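Local coordinates for protein putative glycosylhydrolase (Parabacteroides distasonis, PDB 3S5Q) that is probably a glycoside hydrolase of the 3-keto-disaccharide hydrolase family, built on a concanavalin A-like beta-sandwich, with its substrate not established, at residues A[24-38]-A[45-57]. Sequence-based numbering, arbitrary orientation.
With EDO (1,2-ethanediol), chain I.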
loop_
_atom_site.group_PDB
_atom_site.type_symbol
_atom_site.label_atom_id
_atom_site.label_comp_id
_atom_site.label_asym_id
_atom_site.label_seq_id
_atom_site.Cartn_x
_atom_site.Cartn_y
_atom_site.Cartn_z
ATOM N N PHE A 24 -12.515 6.553 -1.912
ATOM C CA PHE A 24 -12.677 7.769 -2.712
ATOM C C PHE A 24 -14.004 7.762 -3.433
ATOM O O PHE A 24 -14.406 6.735 -3.981
ATOM C CB PHE A 24 -11.574 7.867 -3.764
ATOM C CG PHE A 24 -10.199 7.939 -3.193
ATOM C CD1 PHE A 24 -9.882 8.904 -2.231
ATOM C CD2 PHE A 24 -9.226 7.044 -3.592
ATOM C CE1 PHE A 24 -8.610 8.977 -1.705
ATOM C CE2 PHE A 24 -7.953 7.121 -3.073
ATOM C CZ PHE A 24 -7.647 8.087 -2.121
ATOM N N ASP A 25 -14.643 8.926 -3.441
ATOM C CA ASP A 25 -15.799 9.209 -4.287
ATOM C C ASP A 25 -15.481 9.072 -5.740
ATOM O O ASP A 25 -14.339 9.258 -6.167
ATOM C CB ASP A 25 -16.287 10.651 -4.082
ATOM C CG ASP A 25 -16.917 10.837 -2.759
ATOM O OD1 ASP A 25 -17.504 9.832 -2.279
ATOM O OD2 ASP A 25 -16.792 11.948 -2.192
ATOM N N LYS A 26 -16.535 8.835 -6.498
ATOM C CA LYS A 26 -16.425 8.548 -7.908
ATOM C C LYS A 26 -15.781 9.705 -8.680
ATOM O O LYS A 26 -15.059 9.486 -9.653
ATOM C CB LYS A 26 -17.816 8.221 -8.439
ATOM C CG LYS A 26 -18.366 6.866 -7.934
ATOM C CD LYS A 26 -19.791 6.652 -8.434
ATOM C CE LYS A 26 -20.370 5.282 -8.041
ATOM N NZ LYS A 26 -21.900 5.219 -8.121
ATOM N N ASP A 27 -16.020 10.933 -8.231
ATOM C CA ASP A 27 -15.399 12.116 -8.861
ATOM C C ASP A 27 -14.115 12.594 -8.158
ATOM O O ASP A 27 -13.562 13.646 -8.522
ATOM C CB ASP A 27 -16.406 13.272 -8.946
ATOM C CG ASP A 27 -16.959 13.680 -7.582
ATOM O OD1 ASP A 27 -16.377 13.337 -6.525
ATOM O OD2 ASP A 27 -18.012 14.352 -7.566
ATOM N N LEU A 28 -13.665 11.816 -7.163
ATOM C CA LEU A 28 -12.498 12.142 -6.318
ATOM C C LEU A 28 -12.624 13.467 -5.537
ATOM O O LEU A 28 -11.609 14.081 -5.142
ATOM C CB LEU A 28 -11.198 12.091 -7.145
ATOM C CG LEU A 28 -10.936 10.811 -7.965
ATOM C CD1 LEU A 28 -9.679 10.980 -8.803
ATOM C CD2 LEU A 28 -10.849 9.540 -7.100
ATOM N N SER A 29 -13.858 13.878 -5.245
ATOM C CA SER A 29 -14.078 15.151 -4.559
ATOM C C SER A 29 -13.573 15.134 -3.108
ATOM O O SER A 29 -13.331 16.193 -2.548
ATOM C CB SER A 29 -15.558 15.571 -4.598
ATOM O OG SER A 29 -16.406 14.635 -3.960
ATOM N N ASN A 30 -13.404 13.940 -2.527
ATOM C CA ASN A 30 -12.903 13.795 -1.169
ATOM C C ASN A 30 -11.418 13.396 -1.169
ATOM O O ASN A 30 -10.914 12.831 -0.189
ATOM C CB ASN A 30 -13.748 12.766 -0.398
ATOM C CG ASN A 30 -13.580 11.336 -0.937
ATOM O OD1 ASN A 30 -13.305 11.130 -2.129
ATOM N ND2 ASN A 30 -13.730 10.349 -0.056
ATOM N N ALA A 31 -10.734 13.666 -2.282
ATOM C CA ALA A 31 -9.294 13.379 -2.404
ATOM C C ALA A 31 -8.510 14.641 -2.723
ATOM O O ALA A 31 -9.036 15.545 -3.372
ATOM C CB ALA A 31 -9.029 12.325 -3.493
ATOM N N ASP A 32 -7.260 14.663 -2.262
ATOM C CA ASP A 32 -6.291 15.677 -2.635
ATOM C C ASP A 32 -5.335 15.106 -3.685
ATOM O O ASP A 32 -4.551 14.184 -3.401
ATOM C CB ASP A 32 -5.498 16.133 -1.410
ATOM C CG ASP A 32 -4.495 17.200 -1.739
ATOM O OD1 ASP A 32 -3.423 16.886 -2.307
ATOM O OD2 ASP A 32 -4.779 18.371 -1.428
ATOM N N TYR A 33 -5.391 15.655 -4.884
ATOM C CA TYR A 33 -4.547 15.179 -5.969
ATOM C C TYR A 33 -4.365 16.275 -7.022
ATOM O O TYR A 33 -5.056 17.302 -6.991
ATOM C CB TYR A 33 -5.182 13.937 -6.614
ATOM C CG TYR A 33 -6.511 14.219 -7.250
ATOM C CD1 TYR A 33 -7.639 14.444 -6.481
ATOM C CD2 TYR A 33 -6.651 14.249 -8.628
ATOM C CE1 TYR A 33 -8.856 14.689 -7.059
ATOM C CE2 TYR A 33 -7.870 14.499 -9.210
ATOM C CZ TYR A 33 -8.959 14.724 -8.427
ATOM O OH TYR A 33 -10.169 14.977 -9.014
ATOM N N ASP A 34 -3.406 16.055 -7.923
ATOM C CA ASP A 34 -3.289 16.837 -9.148
ATOM C C ASP A 34 -4.085 16.145 -10.233
ATOM O O ASP A 34 -3.753 15.040 -10.646
ATOM C CB ASP A 34 -1.827 16.920 -9.584
ATOM C CG ASP A 34 -1.576 17.997 -10.648
ATOM O OD1 ASP A 34 -2.343 18.117 -11.657
ATOM O OD2 ASP A 34 -0.575 18.726 -10.461
ATOM N N SER A 35 -5.111 16.819 -10.725
ATOM C CA SER A 35 -5.988 16.252 -11.735
ATOM C C SER A 35 -5.281 15.931 -13.054
ATOM O O SER A 35 -5.826 15.201 -13.894
ATOM C CB SER A 35 -7.191 17.163 -11.986
ATOM O OG SER A 35 -6.766 18.433 -12.427
ATOM N N SER A 36 -4.067 16.435 -13.238
ATOM C CA SER A 36 -3.261 16.105 -14.418
ATOM C C SER A 36 -2.537 14.766 -14.220
ATOM O O SER A 36 -2.010 14.184 -15.183
ATOM C CB SER A 36 -2.259 17.234 -14.742
ATOM O OG SER A 36 -1.057 17.149 -13.985
ATOM N N VAL A 37 -2.514 14.267 -12.975
ATOM C CA VAL A 37 -1.794 13.038 -12.651
ATOM C C VAL A 37 -2.737 11.865 -12.459
ATOM O O VAL A 37 -2.514 10.777 -13.004
ATOM C CB VAL A 37 -0.907 13.193 -11.358
ATOM C CG1 VAL A 37 -0.203 11.837 -11.016
ATOM C CG2 VAL A 37 0.128 14.310 -11.536
ATOM N N TRP A 38 -3.778 12.066 -11.670
ATOM C CA TRP A 38 -4.679 10.977 -11.341
ATOM C C TRP A 38 -5.988 11.088 -12.090
ATOM O O TRP A 38 -6.595 12.165 -12.130
ATOM C CB TRP A 38 -4.954 10.950 -9.836
ATOM C CG TRP A 38 -3.746 10.561 -9.083
ATOM C CD1 TRP A 38 -2.739 11.383 -8.689
ATOM C CD2 TRP A 38 -3.387 9.245 -8.643
ATOM N NE1 TRP A 38 -1.771 10.683 -8.048
ATOM C CE2 TRP A 38 -2.157 9.366 -7.960
ATOM C CE3 TRP A 38 -3.999 7.983 -8.736
ATOM C CZ2 TRP A 38 -1.502 8.271 -7.392
ATOM C CZ3 TRP A 38 -3.351 6.876 -8.161
ATOM C CH2 TRP A 38 -2.103 7.042 -7.494
ATOM N N LEU A 45 -8.422 3.529 -11.052
ATOM C CA LEU A 45 -7.662 4.709 -10.627
ATOM C C LEU A 45 -6.200 4.554 -11.083
ATOM O O LEU A 45 -5.576 3.530 -10.848
ATOM C CB LEU A 45 -7.760 4.819 -9.119
ATOM C CG LEU A 45 -7.228 6.057 -8.394
ATOM C CD1 LEU A 45 -7.919 7.346 -8.881
ATOM C CD2 LEU A 45 -7.442 5.827 -6.900
ATOM N N THR A 46 -5.667 5.554 -11.763
ATOM C CA THR A 46 -4.314 5.473 -12.261
ATOM C C THR A 46 -3.647 6.848 -12.293
ATOM O O THR A 46 -4.323 7.878 -12.351
ATOM C CB THR A 46 -4.271 4.784 -13.660
ATOM O OG1 THR A 46 -2.914 4.586 -14.043
ATOM C CG2 THR A 46 -4.949 5.602 -14.671
ATOM N N ALA A 47 -2.316 6.819 -12.221
ATOM C CA ALA A 47 -1.462 7.995 -12.112
ATOM C C ALA A 47 -0.473 7.992 -13.299
ATOM O O ALA A 47 -0.008 6.932 -13.709
ATOM C CB ALA A 47 -0.716 7.969 -10.754
ATOM N N THR A 48 -0.171 9.149 -13.870
ATOM C CA THR A 48 0.836 9.198 -14.960
ATOM C C THR A 48 2.169 9.912 -14.563
ATOM O O THR A 48 3.053 10.127 -15.389
ATOM C CB THR A 48 0.211 9.763 -16.240
ATOM O OG1 THR A 48 -0.488 10.978 -15.930
ATOM C CG2 THR A 48 -0.760 8.702 -16.903
ATOM N N ALA A 49 2.313 10.233 -13.284
ATOM C CA ALA A 49 3.535 10.839 -12.754
ATOM C C ALA A 49 3.715 10.377 -11.341
ATOM O O ALA A 49 2.808 9.758 -10.773
ATOM C CB ALA A 49 3.441 12.359 -12.796
ATOM N N ASP A 50 4.862 10.733 -10.759
ATOM C CA ASP A 50 5.191 10.409 -9.383
ATOM C C ASP A 50 4.704 11.503 -8.428
ATOM O O ASP A 50 5.511 12.130 -7.721
ATOM C CB ASP A 50 6.718 10.213 -9.238
ATOM C CG ASP A 50 7.117 9.554 -7.929
ATOM O OD1 ASP A 50 6.247 9.052 -7.176
ATOM O OD2 ASP A 50 8.336 9.507 -7.650
ATOM N N GLN A 51 3.378 11.691 -8.377
ATOM C CA GLN A 51 2.732 12.493 -7.332
ATOM C C GLN A 51 1.611 11.651 -6.735
ATOM O O GLN A 51 0.982 10.867 -7.459
ATOM C CB GLN A 51 2.166 13.802 -7.894
ATOM C CG GLN A 51 3.141 14.686 -8.675
ATOM C CD GLN A 51 4.253 15.274 -7.801
ATOM O OE1 GLN A 51 4.066 15.555 -6.607
ATOM N NE2 GLN A 51 5.417 15.487 -8.410
ATOM N N SER A 52 1.364 11.800 -5.428
ATOM C CA SER A 52 0.440 10.901 -4.740
ATOM C C SER A 52 -0.985 11.452 -4.700
ATOM O O SER A 52 -1.225 12.639 -4.991
ATOM C CB SER A 52 0.929 10.605 -3.320
ATOM O OG SER A 52 0.932 11.789 -2.562
ATOM N N ILE A 53 -1.923 10.565 -4.378
ATOM C CA ILE A 53 -3.326 10.933 -4.131
ATOM C C ILE A 53 -3.630 10.652 -2.664
ATOM O O ILE A 53 -3.250 9.601 -2.136
ATOM C CB ILE A 53 -4.355 10.245 -5.101
ATOM C CG1 ILE A 53 -5.783 10.716 -4.824
ATOM C CG2 ILE A 53 -4.348 8.749 -5.030
ATOM C CD1 ILE A 53 -6.717 10.432 -5.977
ATOM N N TRP A 54 -4.301 11.605 -2.002
ATOM C CA TRP A 54 -4.504 11.556 -0.560
ATOM C C TRP A 54 -5.963 11.720 -0.170
ATOM O O TRP A 54 -6.728 12.429 -0.828
ATOM C CB TRP A 54 -3.760 12.698 0.130
ATOM C CG TRP A 54 -2.315 12.726 -0.097
ATOM C CD1 TRP A 54 -1.648 13.526 -0.964
ATOM C CD2 TRP A 54 -1.322 11.936 0.576
ATOM N NE1 TRP A 54 -0.286 13.291 -0.876
ATOM C CE2 TRP A 54 -0.061 12.342 0.082
ATOM C CE3 TRP A 54 -1.373 10.958 1.592
ATOM C CZ2 TRP A 54 1.131 11.774 0.520
ATOM C CZ3 TRP A 54 -0.178 10.401 2.039
ATOM C CH2 TRP A 54 1.057 10.802 1.489
ATOM N N THR A 55 -6.322 11.074 0.926
ATOM C CA THR A 55 -7.595 11.306 1.558
ATOM C C THR A 55 -7.554 12.729 2.137
ATOM O O THR A 55 -6.470 13.287 2.401
ATOM C CB THR A 55 -7.854 10.275 2.683
ATOM O OG1 THR A 55 -6.815 10.362 3.686
ATOM C CG2 THR A 55 -7.967 8.835 2.113
ATOM N N LYS A 56 -8.737 13.308 2.299
ATOM C CA LYS A 56 -8.894 14.587 2.967
ATOM C C LYS A 56 -9.131 14.464 4.463
ATOM O O LYS A 56 -9.077 15.471 5.178
ATOM C CB LYS A 56 -10.062 15.344 2.331
ATOM C CG LYS A 56 -9.693 16.009 1.029
ATOM C CD LYS A 56 -10.882 16.680 0.402
ATOM C CE LYS A 56 -10.452 17.732 -0.605
ATOM N NZ LYS A 56 -11.643 18.299 -1.273
ATOM N N VAL A 57 -9.427 13.252 4.930
ATOM C CA VAL A 57 -9.648 12.995 6.358
ATOM C C VAL A 57 -8.598 11.981 6.817
ATOM O O VAL A 57 -8.074 11.229 6.018
ATOM C CB VAL A 57 -11.133 12.508 6.659
ATOM C CG1 VAL A 57 -12.153 13.236 5.785
ATOM C CG2 VAL A 57 -11.300 11.048 6.464
HETATM C C1 EDO I . -12.588 2.758 -5.478
HETATM O O1 EDO I . -11.316 2.417 -6.046
HETATM C C2 EDO I . -12.508 4.168 -4.910
HETATM O O2 EDO I . -12.331 4.142 -3.479
HETATM O O HOH W 1 -11.193 11.607 2.234
HETATM O O HOH W 2 -1.457 14.122 -7.304
#
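Asp32 and Trp54 form an antiparallel hydrogen-bonded pair, Asp32 N donating to Trp54 O over 2.7 Å and Trp54 N donating to Asp32 O. Next to them Ala31 faces Thr55 as a non-hydrogen-bonded pair. A second, separate ladder sets Trp38 against Ala47, where Thr48 N reaches Val37 O, and between the two ladders the register slips by one residue. A water bridges this gap, accepting from Asp34 N and donating to Ser52 O; another links Asn30 O with Lys56 N.

The Trp38 indole is sandwiched between Ala47 and Ile53. Ala47 CB lies over one face, 3.4 Å from the centroid of the six-membered ring, and Ile53 CG2 over the opposite face at 3.5 Å, two CH-pi contacts that fix the tilt of the ring between them. Its rotation is fixed at the edge, where Trp38 NE1 donates to Gln51 O over 2.8 Å, arriving from above the carbonyl plane. In the concanavalin A-like sandwich, strand 44-47 pairs with strand 204-213 in one sheet and strand 53-55 with strand 192-195 in the other, so the indole bridges the two sheets, with Phe206 and Leu195 also against it.

Ile53 points its CG1 branch away from the indole, anti to the backbone N (chi1 -178°), and this branch packs on Ala31 CB and, at 3.7 Å, on Tyr33 CB. Leu28 CD1 meets both Ile53 CD1 and Leu45 CD1, while Leu45 CD2 approaches Phe24 CD2 at 4.0 Å, the two side chains crossing nearly at right angles. At the outer end Lys56, extended beyond CG, runs alongside the Asn30 backbone until NZ donates to Ser29 O over 3.0 Å.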